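Local coordinates for putative polyketide synthase (Brevibacillus brevis, PDB 6HP1), which is a methyltransferase domain that binds S-adenosyl-L-homocysteine, part of a large polyketide synthase probably involved in making the antibiotic bacillaene, at residues D109-A114 with K142-R147. Numbering follows the deposited sequence.
Sequences DVIQIA and KNLGAR
The backbone carbonyl oxygen of Ala114, near the C-terminal end of helix 108-116, is gripped by both terminal nitrogens of Arg147. NH1 of Arg147 gives the shorter bond to Ala114 O, 2.8 Å, and NH2 of the same guanidinium follows at 3.0 Å from that oxygen. Both bonds are bent, with N-H...O angles of 151° and 139°, as expected when one acceptor sits in the fork between two donors. The oxygen lies almost exactly in the guanidinium plane, at the edge spanned by NH1 and NH2, an end-on grip, whereas the two nitrogens come from one face of the carbonyl: NH1 is tilted from its plane and NH2 stands above it. A bend at chi3 (-72°) turns the arginine chain so that this edge faces the helix end. Arg147 NH1 also lies 3.8 Å from Ala114 CB. NH1 has a further acceptor in Ile120 O, ahead of strand 121-126.

One turn earlier the contact is apolar. CG2 of Ile111 meets CD1 of Leu144 at 3.7 Å, the two side chains crossing at roughly a right angle. The same methyl receives the aliphatic part of Lys142, whose CE lies 3.6 Å from Ile111 CG2. Ile139 of helix 129-141 touches both Ile111 and Leu144 and extends this apolar patch.

Asn143, with positive phi, closes helix 129-141 in a Schellman motif, and the loop then leads into edge strand 148-152 of the Rossmann-like methyltransferase sheet. A cation placed at the C-terminal end of helix 108-116 should interact favourably with the helix dipole, and the double grip on Ala114 O, together with the bond to Ile120 O, limits rotation of the guanidinium.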
loop_
_atom_site.group_PDB
_atom_site.type_symbol
_atom_site.label_atom_id
_atom_site.label_comp_id
_atom_site.label_asym_id
_atom_site.label_seq_id
_atom_site.Cartn_x
_atom_site.Cartn_y
_atom_site.Cartn_z
ATOM N N ASP A 109 4.456 -8.727 -4.533
ATOM C CA ASP A 109 3.641 -8.559 -5.731
ATOM C C ASP A 109 4.474 -8.636 -6.999
ATOM O O ASP A 109 3.967 -9.045 -8.047
ATOM C CB ASP A 109 2.897 -7.224 -5.683
ATOM C CG ASP A 109 1.884 -7.146 -4.538
ATOM O OD1 ASP A 109 1.088 -8.083 -4.371
ATOM O OD2 ASP A 109 1.877 -6.131 -3.808
ATOM N N VAL A 110 5.740 -8.225 -6.946
ATOM C CA VAL A 110 6.555 -8.318 -8.153
ATOM C C VAL A 110 6.697 -9.775 -8.580
ATOM O O VAL A 110 6.635 -10.095 -9.772
ATOM C CB VAL A 110 7.926 -7.640 -7.969
ATOM C CG1 VAL A 110 7.784 -6.131 -7.749
ATOM C CG2 VAL A 110 8.659 -8.225 -6.839
ATOM N N ILE A 111 6.857 -10.685 -7.616
ATOM C CA ILE A 111 6.980 -12.098 -7.945
ATOM C C ILE A 111 5.624 -12.693 -8.320
ATOM O O ILE A 111 5.491 -13.359 -9.354
ATOM C CB ILE A 111 7.627 -12.865 -6.775
ATOM C CG1 ILE A 111 9.002 -12.287 -6.449
ATOM C CG2 ILE A 111 7.756 -14.329 -7.118
ATOM C CD1 ILE A 111 9.591 -12.807 -5.183
ATOM N N GLN A 112 4.600 -12.487 -7.482
ATOM C CA GLN A 112 3.312 -13.136 -7.732
ATOM C C GLN A 112 2.677 -12.644 -9.030
ATOM O O GLN A 112 2.128 -13.443 -9.804
ATOM C CB GLN A 112 2.365 -12.915 -6.555
ATOM C CG GLN A 112 2.692 -13.765 -5.323
ATOM C CD GLN A 112 1.774 -13.467 -4.130
ATOM O OE1 GLN A 112 0.728 -12.823 -4.272
ATOM N NE2 GLN A 112 2.171 -13.929 -2.952
ATOM N N ILE A 113 2.745 -11.340 -9.300
ATOM C CA ILE A 113 2.164 -10.847 -10.547
ATOM C C ILE A 113 2.855 -11.517 -11.725
ATOM O O ILE A 113 2.203 -12.020 -12.650
ATOM C CB ILE A 113 2.256 -9.312 -10.614
ATOM C CG1 ILE A 113 1.264 -8.677 -9.641
ATOM C CG2 ILE A 113 1.962 -8.810 -12.018
ATOM C CD1 ILE A 113 1.361 -7.194 -9.591
ATOM N N ALA A 114 4.188 -11.592 -11.676
ATOM C CA ALA A 114 4.943 -12.164 -12.782
ATOM C C ALA A 114 4.682 -13.653 -12.928
ATOM O O ALA A 114 4.686 -14.170 -14.052
ATOM C CB ALA A 114 6.445 -11.917 -12.598
ATOM N N LYS A 142 12.436 -19.436 -8.631
ATOM C CA LYS A 142 11.236 -19.655 -9.426
ATOM C C LYS A 142 11.478 -19.503 -10.927
ATOM O O LYS A 142 10.542 -19.675 -11.710
ATOM C CB LYS A 142 10.136 -18.693 -8.952
ATOM C CG LYS A 142 9.612 -19.042 -7.554
ATOM C CD LYS A 142 9.122 -17.840 -6.768
ATOM C CE LYS A 142 7.620 -17.862 -6.599
ATOM N NZ LYS A 142 7.148 -19.029 -5.798
ATOM N N ASN A 143 12.711 -19.195 -11.340
ATOM C CA ASN A 143 13.077 -19.069 -12.754
ATOM C C ASN A 143 12.322 -17.930 -13.445
ATOM O O ASN A 143 11.953 -18.026 -14.619
ATOM C CB ASN A 143 12.856 -20.396 -13.484
ATOM C CG ASN A 143 13.599 -20.472 -14.804
ATOM O OD1 ASN A 143 14.531 -19.707 -15.057
ATOM N ND2 ASN A 143 13.194 -21.408 -15.653
ATOM N N LEU A 144 12.113 -16.829 -12.715
ATOM C CA LEU A 144 11.450 -15.639 -13.241
ATOM C C LEU A 144 12.426 -14.521 -13.581
ATOM O O LEU A 144 11.992 -13.404 -13.880
ATOM C CB LEU A 144 10.434 -15.113 -12.228
ATOM C CG LEU A 144 9.338 -16.074 -11.785
ATOM C CD1 LEU A 144 8.722 -15.541 -10.517
ATOM C CD2 LEU A 144 8.291 -16.245 -12.860
ATOM N N GLY A 145 13.731 -14.784 -13.531
ATOM C CA GLY A 145 14.702 -13.717 -13.675
ATOM C C GLY A 145 14.596 -12.973 -14.986
ATOM O O GLY A 145 15.007 -11.807 -15.071
ATOM N N ALA A 146 14.050 -13.613 -16.011
ATOM C CA ALA A 146 13.914 -12.958 -17.301
ATOM C C ALA A 146 12.810 -11.918 -17.314
ATOM O O ALA A 146 12.755 -11.111 -18.251
ATOM C CB ALA A 146 13.642 -13.992 -18.384
ATOM N N ARG A 147 11.938 -11.914 -16.311
ATOM C CA ARG A 147 10.800 -11.007 -16.299
ATOM C C ARG A 147 10.615 -10.240 -14.999
ATOM O O ARG A 147 9.817 -9.296 -14.976
ATOM C CB ARG A 147 9.506 -11.781 -16.592
ATOM C CG ARG A 147 9.526 -12.474 -17.919
ATOM C CD ARG A 147 8.186 -13.054 -18.240
ATOM N NE ARG A 147 7.869 -14.225 -17.432
ATOM C CZ ARG A 147 6.940 -14.276 -16.481
ATOM N NH1 ARG A 147 6.219 -13.203 -16.160
ATOM N NH2 ARG A 147 6.737 -15.422 -15.847
#